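Local coordinates for protein molinate hydrolase (Gulosibacter molinativorax, PDB 4UB9) that hydrolyses the thiocarbamate herbicide molinate and probably acts, as a zinc-dependent amidohydrolase, on carbon-nitrogen bonds other than peptide bonds, at residues Asn95-Leu100 and Glu327-Thr332; Leu115-Gly120 and Tyr488-Asn493; Ile153-Ile158 and Gly235-Lys240; Gln191-Met196 and Phe200-Asp205; His215-Pro220 and Phe258-Arg263. One frame throughout, in Å; residues are numbered along the deposited sequence.

Interaction 1: residues Asn95-Leu100 and Glu327-Thr332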
# COMPACT_ATOMS: atom_id res chain seq x y z
N ASN A 95 -36.46 5.45 12.15
CA ASN A 95 -35.20 4.73 11.95
C ASN A 95 -34.29 5.03 13.12
O ASN A 95 -33.88 6.18 13.32
CB ASN A 95 -34.51 5.14 10.64
CG ASN A 95 -33.42 4.17 10.22
OD1 ASN A 95 -32.64 3.65 11.05
ND2 ASN A 95 -33.35 3.90 8.91
N GLY A 96 -33.88 3.98 13.81
CA GLY A 96 -33.05 4.11 15.02
C GLY A 96 -31.56 4.34 14.84
O GLY A 96 -30.84 4.56 15.80
N ASN A 97 -31.09 4.24 13.60
CA ASN A 97 -29.69 4.46 13.31
C ASN A 97 -29.41 4.73 11.86
O ASN A 97 -29.33 3.82 11.04
CB ASN A 97 -28.84 3.29 13.74
CG ASN A 97 -27.36 3.53 13.51
OD1 ASN A 97 -26.91 4.66 13.45
ND2 ASN A 97 -26.60 2.47 13.39
N VAL A 98 -29.23 6.00 11.57
CA VAL A 98 -28.76 6.44 10.26
C VAL A 98 -27.54 7.35 10.36
O VAL A 98 -27.15 7.80 11.44
CB VAL A 98 -29.85 7.24 9.49
CG1 VAL A 98 -31.13 6.45 9.41
CG2 VAL A 98 -30.09 8.59 10.14
N HIS A 99 -26.95 7.65 9.21
CA HIS A 99 -25.87 8.63 9.10
C HIS A 99 -26.15 9.54 7.91
O HIS A 99 -26.04 9.15 6.74
CB HIS A 99 -24.55 7.93 8.95
CG HIS A 99 -24.24 7.02 10.10
ND1 HIS A 99 -24.08 5.66 9.96
CD2 HIS A 99 -24.08 7.28 11.41
CE1 HIS A 99 -23.84 5.12 11.14
NE2 HIS A 99 -23.83 6.08 12.03
N LEU A 100 -26.49 10.77 8.24
CA LEU A 100 -26.92 11.75 7.27
C LEU A 100 -25.77 12.41 6.47
O LEU A 100 -26.01 13.01 5.42
CB LEU A 100 -27.80 12.81 7.94
CG LEU A 100 -29.06 12.16 8.58
CD1 LEU A 100 -29.88 13.17 9.36
CD2 LEU A 100 -29.98 11.50 7.53
N GLU A 327 -30.46 -2.80 19.05
CA GLU A 327 -30.61 -2.67 17.61
C GLU A 327 -29.72 -3.66 16.96
O GLU A 327 -28.66 -3.99 17.46
CB GLU A 327 -30.57 -1.24 16.99
CG GLU A 327 -29.27 -0.67 16.56
CD GLU A 327 -28.81 -0.94 15.13
OE1 GLU A 327 -29.01 -0.10 14.23
OE2 GLU A 327 -28.15 -1.97 14.96
N VAL A 328 -30.19 -4.17 15.84
CA VAL A 328 -29.45 -5.17 15.06
C VAL A 328 -29.53 -4.79 13.62
O VAL A 328 -30.41 -4.01 13.23
CB VAL A 328 -29.97 -6.58 15.23
CG1 VAL A 328 -29.96 -6.96 16.70
CG2 VAL A 328 -31.37 -6.68 14.69
N GLN A 329 -28.53 -5.23 12.87
CA GLN A 329 -28.34 -4.79 11.46
C GLN A 329 -28.12 -6.02 10.62
O GLN A 329 -27.01 -6.52 10.53
CB GLN A 329 -27.19 -3.83 11.30
CG GLN A 329 -27.52 -2.50 11.95
CD GLN A 329 -26.37 -1.52 11.99
OE1 GLN A 329 -25.41 -1.63 11.23
NE2 GLN A 329 -26.49 -0.55 12.85
N PRO A 330 -29.22 -6.57 10.10
CA PRO A 330 -29.14 -7.78 9.37
C PRO A 330 -29.05 -7.54 7.88
O PRO A 330 -29.20 -6.44 7.36
CB PRO A 330 -30.47 -8.42 9.69
CG PRO A 330 -31.39 -7.24 9.65
CD PRO A 330 -30.62 -6.14 10.30
N THR A 331 -28.90 -8.65 7.23
CA THR A 331 -28.71 -8.71 5.84
C THR A 331 -29.72 -9.75 5.32
O THR A 331 -30.01 -10.73 5.99
CB THR A 331 -27.26 -9.12 5.68
OG1 THR A 331 -26.75 -8.58 4.46
CG2 THR A 331 -27.11 -10.55 5.80
N THR A 332 -30.33 -9.49 4.17
CA THR A 332 -31.28 -10.43 3.60
C THR A 332 -30.56 -11.65 3.09
O THR A 332 -29.34 -11.65 2.90
CB THR A 332 -32.06 -9.84 2.42
OG1 THR A 332 -31.16 -9.49 1.37
CG2 THR A 332 -32.83 -8.62 2.82

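Interaction 2: residues Leu115-Gly120 and Tyr488-Asn493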
# COMPACT_ATOMS: atom_id res chain seq x y z
N LEU A 115 -16.44 14.44 0.62
CA LEU A 115 -16.29 15.56 1.57
C LEU A 115 -15.75 16.82 0.89
O LEU A 115 -16.06 17.93 1.31
CB LEU A 115 -15.43 15.16 2.76
CG LEU A 115 -16.13 14.13 3.68
CD1 LEU A 115 -15.19 13.58 4.74
CD2 LEU A 115 -17.33 14.74 4.35
N ALA A 116 -14.91 16.63 -0.12
CA ALA A 116 -14.36 17.79 -0.80
C ALA A 116 -15.43 18.41 -1.68
O ALA A 116 -15.56 19.64 -1.78
CB ALA A 116 -13.15 17.41 -1.63
N ARG A 117 -16.22 17.56 -2.29
CA ARG A 117 -17.20 18.08 -3.22
C ARG A 117 -18.22 18.93 -2.51
O ARG A 117 -18.71 19.89 -3.05
CB ARG A 117 -17.90 16.93 -3.97
CG ARG A 117 -18.74 17.38 -5.17
CD ARG A 117 -19.49 16.19 -5.77
NE ARG A 117 -18.64 15.15 -6.31
CZ ARG A 117 -18.05 15.21 -7.50
NH1 ARG A 117 -18.22 16.26 -8.29
NH2 ARG A 117 -17.26 14.21 -7.91
N PHE A 118 -18.58 18.54 -1.29
CA PHE A 118 -19.68 19.24 -0.60
C PHE A 118 -19.28 20.17 0.52
O PHE A 118 -20.15 20.72 1.17
CB PHE A 118 -20.72 18.24 -0.15
CG PHE A 118 -21.29 17.47 -1.30
CD1 PHE A 118 -22.02 18.14 -2.28
CD2 PHE A 118 -21.00 16.15 -1.49
CE1 PHE A 118 -22.50 17.48 -3.39
CE2 PHE A 118 -21.47 15.47 -2.61
CZ PHE A 118 -22.23 16.15 -3.56
N GLU A 119 -17.98 20.40 0.70
CA GLU A 119 -17.50 21.33 1.73
C GLU A 119 -18.15 22.69 1.50
O GLU A 119 -18.17 23.15 0.39
CB GLU A 119 -15.98 21.51 1.75
CG GLU A 119 -15.51 22.23 3.03
CD GLU A 119 -14.03 22.11 3.35
OE1 GLU A 119 -13.22 21.91 2.42
OE2 GLU A 119 -13.66 22.23 4.55
N GLY A 120 -18.69 23.30 2.55
CA GLY A 120 -19.46 24.53 2.44
C GLY A 120 -20.96 24.28 2.55
O GLY A 120 -21.71 25.20 2.84
N TYR A 488 -27.39 14.28 -10.61
CA TYR A 488 -26.69 13.37 -11.49
C TYR A 488 -27.34 13.35 -12.86
O TYR A 488 -28.55 13.38 -12.97
CB TYR A 488 -26.74 11.96 -10.91
CG TYR A 488 -25.50 11.13 -11.13
CD1 TYR A 488 -24.26 11.56 -10.62
CD2 TYR A 488 -25.55 9.93 -11.81
CE1 TYR A 488 -23.11 10.81 -10.81
CE2 TYR A 488 -24.40 9.18 -12.00
CZ TYR A 488 -23.18 9.63 -11.49
OH TYR A 488 -22.04 8.88 -11.63
N PRO A 489 -26.54 13.24 -13.94
CA PRO A 489 -25.08 13.13 -13.99
C PRO A 489 -24.41 14.45 -13.69
O PRO A 489 -25.06 15.45 -13.55
CB PRO A 489 -24.79 12.76 -15.45
CG PRO A 489 -26.11 12.44 -16.05
CD PRO A 489 -27.13 13.18 -15.28
N ARG A 490 -23.10 14.41 -13.60
CA ARG A 490 -22.33 15.58 -13.20
C ARG A 490 -21.62 16.19 -14.38
O ARG A 490 -20.75 15.57 -14.95
CB ARG A 490 -21.33 15.18 -12.09
CG ARG A 490 -22.00 15.11 -10.71
CD ARG A 490 -21.20 14.28 -9.70
NE ARG A 490 -21.87 14.20 -8.40
CZ ARG A 490 -21.52 13.37 -7.42
NH1 ARG A 490 -20.49 12.53 -7.55
NH2 ARG A 490 -22.22 13.37 -6.29
N THR A 491 -22.02 17.40 -14.75
CA THR A 491 -21.45 18.03 -15.94
C THR A 491 -20.14 18.75 -15.54
O THR A 491 -20.05 19.40 -14.48
CB THR A 491 -22.44 18.96 -16.71
OG1 THR A 491 -22.25 20.31 -16.30
CG2 THR A 491 -23.94 18.55 -16.52
N ALA A 492 -19.14 18.59 -16.40
CA ALA A 492 -17.77 19.09 -16.16
C ALA A 492 -17.65 20.62 -16.11
O ALA A 492 -16.88 21.19 -15.30
CB ALA A 492 -16.83 18.54 -17.23
N ASN A 493 -18.41 21.29 -16.98
CA ASN A 493 -18.32 22.73 -17.13
C ASN A 493 -19.68 23.35 -17.29
O ASN A 493 -20.21 23.41 -18.40
CB ASN A 493 -17.42 23.09 -18.32
CG ASN A 493 -15.98 22.66 -18.11
OD1 ASN A 493 -15.22 23.31 -17.38
ND2 ASN A 493 -15.59 21.55 -18.75

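Interaction 3: residues Ile153-Ile158 and Gly235-Lys240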
# COMPACT_ATOMS: atom_id res chain seq x y z
N ILE A 153 -27.05 22.47 12.85
CA ILE A 153 -27.67 23.43 11.91
C ILE A 153 -28.91 22.84 11.22
O ILE A 153 -29.96 23.48 11.12
CB ILE A 153 -26.68 23.87 10.83
CG1 ILE A 153 -25.63 24.77 11.48
CG2 ILE A 153 -27.40 24.63 9.72
CD1 ILE A 153 -24.43 25.10 10.61
N ALA A 154 -28.76 21.61 10.74
CA ALA A 154 -29.79 20.95 9.94
C ALA A 154 -30.99 20.56 10.78
O ALA A 154 -32.13 20.74 10.36
CB ALA A 154 -29.24 19.72 9.24
N ARG A 155 -30.76 20.01 11.96
CA ARG A 155 -31.91 19.63 12.77
C ARG A 155 -32.70 20.85 13.20
O ARG A 155 -33.92 20.80 13.22
CB ARG A 155 -31.58 18.73 13.93
CG ARG A 155 -31.33 19.40 15.22
CD ARG A 155 -32.14 18.80 16.29
NE ARG A 155 -31.32 18.48 17.43
CZ ARG A 155 -30.63 19.33 18.21
NH1 ARG A 155 -30.58 20.61 17.96
NH2 ARG A 155 -29.98 18.86 19.26
N ASP A 156 -32.00 21.94 13.52
CA ASP A 156 -32.65 23.15 14.01
C ASP A 156 -33.51 23.77 12.91
O ASP A 156 -34.58 24.25 13.14
CB ASP A 156 -31.63 24.17 14.54
CG ASP A 156 -30.89 23.67 15.81
OD1 ASP A 156 -31.28 22.64 16.38
OD2 ASP A 156 -29.91 24.31 16.24
N ARG A 157 -33.02 23.70 11.69
CA ARG A 157 -33.76 24.24 10.58
C ARG A 157 -34.97 23.40 10.23
O ARG A 157 -36.01 23.92 9.87
CB ARG A 157 -32.85 24.41 9.38
CG ARG A 157 -32.04 25.69 9.49
CD ARG A 157 -30.85 25.75 8.53
NE ARG A 157 -31.15 25.11 7.25
CZ ARG A 157 -31.69 25.72 6.19
NH1 ARG A 157 -32.02 26.99 6.24
NH2 ARG A 157 -31.92 25.03 5.08
N ILE A 158 -34.82 22.09 10.30
CA ILE A 158 -35.98 21.21 10.05
C ILE A 158 -37.00 21.34 11.19
O ILE A 158 -38.19 21.46 10.97
CB ILE A 158 -35.56 19.76 9.91
CG1 ILE A 158 -34.79 19.59 8.62
CG2 ILE A 158 -36.78 18.83 9.94
CD1 ILE A 158 -34.11 18.23 8.47
N GLY A 235 -25.07 20.14 23.24
CA GLY A 235 -26.45 20.05 22.80
C GLY A 235 -26.90 18.81 22.04
O GLY A 235 -27.86 18.86 21.29
N VAL A 236 -26.34 17.68 22.36
CA VAL A 236 -26.75 16.43 21.74
C VAL A 236 -28.05 15.91 22.31
O VAL A 236 -28.39 16.18 23.46
CB VAL A 236 -25.66 15.37 21.87
CG1 VAL A 236 -24.36 15.91 21.27
CG2 VAL A 236 -25.46 14.97 23.31
N ASP A 237 -28.76 15.11 21.52
CA ASP A 237 -29.98 14.47 21.99
C ASP A 237 -29.74 13.12 22.70
O ASP A 237 -30.56 12.64 23.47
CB ASP A 237 -30.91 14.25 20.83
CG ASP A 237 -31.27 15.53 20.14
OD1 ASP A 237 -32.03 16.33 20.76
OD2 ASP A 237 -30.81 15.76 19.00
N PHE A 238 -28.60 12.54 22.45
CA PHE A 238 -28.19 11.30 23.13
C PHE A 238 -26.70 11.15 22.94
O PHE A 238 -26.07 11.99 22.29
CB PHE A 238 -28.95 10.09 22.62
CG PHE A 238 -29.00 9.98 21.14
CD1 PHE A 238 -27.97 9.40 20.47
CD2 PHE A 238 -30.09 10.43 20.40
CE1 PHE A 238 -28.00 9.22 19.10
CE2 PHE A 238 -30.13 10.28 19.03
CZ PHE A 238 -29.08 9.68 18.37
N CYS A 239 -26.11 10.12 23.56
CA CYS A 239 -24.65 9.98 23.50
C CYS A 239 -24.29 8.58 23.23
O CYS A 239 -24.77 7.66 23.91
CB CYS A 239 -24.03 10.42 24.82
SG CYS A 239 -22.24 10.30 24.83
N LYS A 240 -23.39 8.39 22.28
CA LYS A 240 -23.00 7.03 21.89
C LYS A 240 -21.53 6.84 22.20
O LYS A 240 -20.70 7.65 21.80
CB LYS A 240 -23.27 6.75 20.40
CG LYS A 240 -22.93 5.31 20.01
CD LYS A 240 -23.59 4.84 18.73
CE LYS A 240 -22.71 4.88 17.50
NZ LYS A 240 -22.98 3.76 16.53

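Interaction 4: residues Gln191-Met196 and Phe200-Asp205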
# COMPACT_ATOMS: atom_id res chain seq x y z
N GLN A 191 -6.03 3.73 2.24
CA GLN A 191 -5.49 4.66 3.20
C GLN A 191 -5.56 6.06 2.62
O GLN A 191 -4.59 6.56 2.01
CB GLN A 191 -4.04 4.27 3.55
CG GLN A 191 -3.89 2.92 4.23
CD GLN A 191 -2.44 2.48 4.47
OE1 GLN A 191 -2.11 1.28 4.42
NE2 GLN A 191 -1.57 3.43 4.62
N ALA A 192 -6.68 6.68 2.84
CA ALA A 192 -6.94 7.99 2.23
C ALA A 192 -5.86 9.03 2.47
O ALA A 192 -5.54 9.83 1.57
CB ALA A 192 -8.25 8.50 2.71
N ARG A 193 -5.28 9.04 3.66
CA ARG A 193 -4.23 10.03 4.02
C ARG A 193 -3.02 9.97 3.13
O ARG A 193 -2.33 10.95 2.99
CB ARG A 193 -3.80 9.91 5.48
CG ARG A 193 -4.56 10.88 6.37
CD ARG A 193 -4.16 10.83 7.84
NE ARG A 193 -5.12 11.59 8.68
CZ ARG A 193 -5.02 12.88 9.00
NH1 ARG A 193 -3.98 13.63 8.58
NH2 ARG A 193 -5.96 13.43 9.74
N THR A 194 -2.75 8.82 2.52
CA THR A 194 -1.62 8.73 1.62
C THR A 194 -1.75 9.57 0.34
O THR A 194 -0.78 9.79 -0.35
CB THR A 194 -1.33 7.27 1.21
OG1 THR A 194 -2.42 6.72 0.46
CG2 THR A 194 -1.06 6.39 2.45
N VAL A 195 -2.96 9.98 -0.02
CA VAL A 195 -3.17 10.66 -1.28
C VAL A 195 -3.95 11.95 -1.19
O VAL A 195 -4.39 12.48 -2.20
CB VAL A 195 -3.89 9.76 -2.31
CG1 VAL A 195 -3.09 8.50 -2.58
CG2 VAL A 195 -5.27 9.36 -1.84
N MET A 196 -4.16 12.44 0.02
CA MET A 196 -4.86 13.69 0.22
C MET A 196 -3.99 14.62 1.08
O MET A 196 -3.02 14.16 1.68
CB MET A 196 -6.19 13.46 0.93
CG MET A 196 -6.03 13.03 2.37
SD MET A 196 -7.53 12.36 3.13
CE MET A 196 -8.56 13.82 3.06
N PHE A 200 -6.41 19.11 4.77
CA PHE A 200 -7.83 18.78 4.55
C PHE A 200 -8.26 17.60 5.42
O PHE A 200 -9.29 17.63 6.05
CB PHE A 200 -8.09 18.45 3.08
CG PHE A 200 -9.54 18.14 2.76
CD1 PHE A 200 -10.55 19.01 3.12
CD2 PHE A 200 -9.87 16.98 2.12
CE1 PHE A 200 -11.87 18.71 2.86
CE2 PHE A 200 -11.19 16.68 1.84
CZ PHE A 200 -12.19 17.55 2.19
N ALA A 201 -7.42 16.59 5.50
CA ALA A 201 -7.71 15.43 6.34
C ALA A 201 -7.89 15.82 7.81
O ALA A 201 -8.81 15.38 8.47
CB ALA A 201 -6.63 14.39 6.22
N ASP A 202 -7.04 16.73 8.29
CA ASP A 202 -7.14 17.19 9.69
C ASP A 202 -8.39 18.00 9.92
O ASP A 202 -9.04 17.92 10.95
CB ASP A 202 -5.90 18.03 10.10
CG ASP A 202 -4.66 17.19 10.28
OD1 ASP A 202 -4.73 15.94 10.33
OD2 ASP A 202 -3.56 17.77 10.34
N ARG A 203 -8.71 18.83 8.96
CA ARG A 203 -9.91 19.69 9.11
C ARG A 203 -11.18 18.83 9.17
O ARG A 203 -12.10 19.10 9.93
CB ARG A 203 -9.97 20.72 7.97
CG ARG A 203 -11.19 21.65 8.05
CD ARG A 203 -11.04 22.84 7.16
NE ARG A 203 -11.20 22.53 5.74
CZ ARG A 203 -10.24 22.57 4.81
NH1 ARG A 203 -8.97 22.80 5.12
NH2 ARG A 203 -10.53 22.32 3.54
N MET A 204 -11.20 17.76 8.38
CA MET A 204 -12.35 16.86 8.36
C MET A 204 -12.41 16.03 9.62
O MET A 204 -13.48 15.88 10.23
CB MET A 204 -12.31 15.92 7.15
CG MET A 204 -12.47 16.61 5.81
SD MET A 204 -14.06 17.44 5.58
CE MET A 204 -13.69 19.12 6.04
N ASP A 205 -11.29 15.46 10.02
CA ASP A 205 -11.28 14.73 11.29
C ASP A 205 -11.77 15.61 12.45
O ASP A 205 -12.52 15.15 13.33
CB ASP A 205 -9.89 14.17 11.60
CG ASP A 205 -9.59 12.90 10.76
OD1 ASP A 205 -10.55 12.35 10.16
OD2 ASP A 205 -8.42 12.45 10.71

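Interaction 5: residues His215-Pro220 and Phe258-Arg263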
# COMPACT_ATOMS: atom_id res chain seq x y z
N HIS A 215 -7.66 10.14 21.26
CA HIS A 215 -6.80 10.65 22.34
C HIS A 215 -7.41 10.50 23.73
O HIS A 215 -6.71 10.42 24.73
CB HIS A 215 -6.36 12.09 22.10
CG HIS A 215 -7.40 13.10 22.45
ND1 HIS A 215 -7.41 13.77 23.65
CD2 HIS A 215 -8.46 13.55 21.75
CE1 HIS A 215 -8.45 14.58 23.69
NE2 HIS A 215 -9.10 14.46 22.55
N LEU A 216 -8.72 10.41 23.79
CA LEU A 216 -9.38 10.16 25.05
C LEU A 216 -8.88 8.89 25.75
O LEU A 216 -8.90 8.80 26.97
CB LEU A 216 -10.91 10.04 24.88
CG LEU A 216 -11.62 11.31 24.49
CD1 LEU A 216 -13.08 10.99 24.36
CD2 LEU A 216 -11.43 12.45 25.49
N SER A 217 -8.50 7.89 24.98
CA SER A 217 -8.02 6.64 25.54
C SER A 217 -6.68 6.78 26.27
O SER A 217 -6.28 5.87 26.98
CB SER A 217 -7.84 5.58 24.45
OG SER A 217 -9.08 5.08 23.95
N THR A 218 -5.99 7.89 26.06
CA THR A 218 -4.70 8.14 26.69
C THR A 218 -4.80 8.81 28.08
O THR A 218 -3.78 8.90 28.79
CB THR A 218 -3.77 9.03 25.87
OG1 THR A 218 -4.29 10.35 25.80
CG2 THR A 218 -3.60 8.49 24.48
N LEU A 219 -5.99 9.25 28.44
CA LEU A 219 -6.17 10.16 29.57
C LEU A 219 -6.62 9.48 30.81
O LEU A 219 -7.21 8.40 30.75
CB LEU A 219 -7.21 11.23 29.26
CG LEU A 219 -6.91 12.16 28.07
CD1 LEU A 219 -8.08 13.11 27.86
CD2 LEU A 219 -5.62 12.93 28.26
N PRO A 220 -6.34 10.09 31.98
CA PRO A 220 -6.84 9.55 33.24
C PRO A 220 -8.27 10.03 33.46
O PRO A 220 -8.67 11.02 32.86
CB PRO A 220 -5.88 10.12 34.28
CG PRO A 220 -5.39 11.39 33.69
CD PRO A 220 -5.43 11.23 32.19
N PHE A 258 -11.26 -3.21 23.70
CA PHE A 258 -12.00 -2.19 24.44
C PHE A 258 -11.32 -0.85 24.28
O PHE A 258 -10.11 -0.73 24.33
CB PHE A 258 -12.10 -2.55 25.92
CG PHE A 258 -13.19 -3.52 26.20
CD1 PHE A 258 -13.06 -4.84 25.87
CD2 PHE A 258 -14.35 -3.10 26.85
CE1 PHE A 258 -14.06 -5.74 26.13
CE2 PHE A 258 -15.37 -3.99 27.11
CZ PHE A 258 -15.23 -5.31 26.73
N THR A 259 -12.11 0.17 24.06
CA THR A 259 -11.57 1.53 23.89
C THR A 259 -11.05 2.15 25.17
O THR A 259 -10.07 2.93 25.18
CB THR A 259 -12.68 2.45 23.32
OG1 THR A 259 -13.10 1.93 22.07
CG2 THR A 259 -12.21 3.87 23.13
N PHE A 260 -11.74 1.84 26.25
CA PHE A 260 -11.56 2.49 27.57
C PHE A 260 -11.40 1.47 28.68
O PHE A 260 -11.93 0.36 28.58
CB PHE A 260 -12.78 3.34 27.92
CG PHE A 260 -12.99 4.54 27.02
CD1 PHE A 260 -12.05 5.55 26.95
CD2 PHE A 260 -14.11 4.63 26.22
CE1 PHE A 260 -12.25 6.63 26.12
CE2 PHE A 260 -14.29 5.70 25.38
CZ PHE A 260 -13.35 6.70 25.33
N SER A 261 -10.72 1.87 29.76
CA SER A 261 -10.79 1.11 31.02
C SER A 261 -12.17 1.20 31.60
O SER A 261 -12.93 2.14 31.32
CB SER A 261 -9.81 1.65 32.07
OG SER A 261 -10.19 2.94 32.50
N GLU A 262 -12.53 0.24 32.44
CA GLU A 262 -13.89 0.25 33.05
C GLU A 262 -14.11 1.48 33.89
O GLU A 262 -15.16 2.08 33.90
CB GLU A 262 -14.23 -1.10 33.74
CG GLU A 262 -14.20 -2.20 32.63
CD GLU A 262 -15.32 -3.23 32.62
OE1 GLU A 262 -16.33 -3.04 33.31
OE2 GLU A 262 -15.19 -4.23 31.85
N ARG A 263 -13.07 1.85 34.57
CA ARG A 263 -13.03 3.07 35.36
C ARG A 263 -13.37 4.34 34.57
O ARG A 263 -14.13 5.19 35.00
CB ARG A 263 -11.59 3.16 35.84
CG ARG A 263 -11.29 4.15 36.90
CD ARG A 263 -9.98 3.71 37.54
NE ARG A 263 -8.81 4.35 36.94
CZ ARG A 263 -7.88 5.02 37.64
NH1 ARG A 263 -7.96 5.12 38.94
NH2 ARG A 263 -6.86 5.58 37.03
O HOH W 1 -7.47 2.86 26.70

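Interaction 1: residues Asn95-Leu100 and Glu327-Thr332
Asn97 touches Glu327 and Gln329 without any hydrogen bond passing between the two segments. CB of Asn97 rests 3.4 Å from OE1 of Glu327, the two side chains crossing at about a right angle. ND2 of Asn97 comes to 3.1 Å from NE2 of Gln329, a close, unbonded pair of donors, each of which bonds elsewhere: ND2 of Asn97 to Asp373, NE2 of Gln329 to the carboxylate of Glu327. The bond from Gln329 NE2 to Glu327 OE1, 2.9 Å, is nearly straight at 164°. A bend about CB-CG (chi2 89°) turns the carboxylate of Glu327 toward the amide. Glu327 OE2 also accepts from the backbone N of His302, a zinc ligand. Within Asn95-Leu100, OD1 of Asn95 takes the backbone N of Asn97 at 3.0 Å, an Asx turn where the chain turns its corner at Gly96. Strand 326-328 and short strand 97-98 thus bring buried polar groups together near the zinc, consistent with the metal centre of a TIM-barrel amidohydrolase.

Interaction 2: residues Leu115-Gly120 and Tyr488-Asn493
Two arginines, Arg117 and Arg490, lie flat on one another with their guanidinium centres 3.9 Å apart and planes inclined by only 17°. The stack is offset: NE of Arg117 sits 3.4 Å from NH1 of Arg490, and CD of Arg117 comes to 3.8 Å from CZ of Arg490. Arg490 gets there on a chain extended from CG to NE, whereas Arg117 bends at chi3 (-63°), and the bend lays its guanidinium flat over that of Arg490. Flanking carboxylates probably favour the close stack by balancing its charge. Arg490 makes salt bridges to Asp378 and Asp380, while Arg117 pairs with Glu119 of the second subunit and lies against Phe200 of that subunit in a cation-pi contact.

The tightly packed side continues at Phe118, a buried ring whose edge faces Arg490, CZ of Phe118 to NH2 of Arg490 being 3.9 Å; the planes of ring and guanidinium stand 60° apart. Looser is the rest of the pairing. The backbones stay well separated, the nearest CA atoms, of Arg117 and Arg490, being 11.5 Å apart, and Pro489 and Thr491 on either side of Arg490 are exposed to solvent. The motif is an arginine-arginine stack hemmed by carboxylates, joining the end of helix 111-118 to the C-terminal tail at a subunit interface.

Interaction 3: residues Ile153-Ile158 and Gly235-Lys240
OD2 of Asp237 is gripped by two nitrogens of one arginine, NE and NH2 of Arg155, each at 3.2 Å. The grip is side-on, and OD2 lies in the guanidinium plane at its edge. The carboxylate is turned 69° from that plane: NE uses the syn lone pair of OD2, while NH2 approaches from above the carboxylate plane. The backbone N of Phe170, in strand 167-170, adds a further donor to this oxygen. NH2 of Arg155 also makes a weak bond of 2.9 Å to the backbone O of Gly235. With Asp156 bound at another edge, carboxylates on two sides fix the rotation of the guanidinium. The salt-bridge network runs between helix 148-159 and the loop leading from helix 221-232 into strand 239-242, helix and strand elements of the amidohydrolase barrel. Arg155 spans the gap on a chain bent at chi2 and chi3 (129° and 130°). Its remaining terminal nitrogen, NH1 of Arg155, is met at 2.7 Å by OD1 of Asp156, the next residue of the helix, through the syn lone pair of that oxygen.

Interaction 4: residues Gln191-Met196 and Phe200-Asp205
The guanidinium of Arg193 carries the methyl group of Ala201 over the centre of one face, CB of Ala201 lying 3.5 Å from CZ of Arg193, and meets two carboxylates at its edge. The other flat group, the ring of Phe200, has CG of Met204 over one face and CZ of Arg203 in plane at its edge. OD1 of Asp202 takes both terminal nitrogens of Arg193 end-on, NH1 at 3.0 Å and NH2 at 2.9 Å. The second of these runs nearly along the C-O axis; the first comes from above the carboxylate plane. OD2 of Asp205 receives NH2 of Arg193 at 2.8 Å in a fairly straight bond (160°), again from above its plane. NE of Arg193 is held by the backbone O of Phe181, so bonds from NH1, NH2 and NE fix the plane of the guanidinium.

Met196 approaches the Phe200 ring obliquely, its CE 3.5 Å from CD2 of Phe200 and also 3.7 Å from CB of Ala201; the bend at chi3 (-63°) brings the methyl there. The loop before helix 198-209 thus folds back over the start of that helix, with helix 111-118 packed against Met196, Phe200 and Met204, and Arg117 of the second subunit in a cation-pi contact with Phe200.

Interaction 5: residues His215-Pro220 and Phe258-Arg263
Leu216 and Ser217, in a 3-10 turn, meet Phe260 and Thr259 of the loop that leads into helix 262-275, at the periphery of the amidohydrolase barrel. The polar part centres on the backbone O of Thr259. OG of Ser217 donates to O of Thr259 at 2.7 Å, approaching 27° out of the carbonyl plane. The hydroxyl stands beside its own backbone N (chi1 -72°), which aims it across the gap, and Arg214 is a further partner of the same OG. A water lies between the segments, 3.2 Å from O of Ser217. The same water is 3.0 Å from O of Thr259 and may bridge the two carbonyls. Thr259 is tied to the backbone O of Ala242 through its OG1, and its side chain lies about 6 Å from that of the zinc ligand His282.

The apolar part belongs to Phe260, whose ring lies edge-on to Leu216: CB of Leu216 is in the ring plane, 3.9 Å from CE1 of Phe260. Ser261 is the N-cap of helix 262-275, its OG bonded to the backbone N of Val264. The touching residues are all buried, and Glu287 of the third subunit reaches Ser261 and Arg263. Over the centre of one face of the Phe260 ring sits the CG2 methyl of Thr259, 3.5 Å above its plane.

Followed from the N terminus, the chain first opens interaction 1 at strand 97-98 and then interaction 2 at helix 111-118. Interaction 1 closes at strand 326-328 before the C-terminal tail completes interaction 2, so these two cross. Both loops enclose interactions 3, 4 and 5. Helix 148-159 opens interaction 3, and interaction 4 opens and closes within that span as a short local loop. Interaction 5 opens before the loop preceding strand 239-242 closes interaction 3, and itself closes in the loop leading into helix 262-275, so 3 and 5 cross, while 4 and 5 follow in series. Interactions 2 and 4 touch directly through Glu119 and Arg203, and both also reach the second subunit.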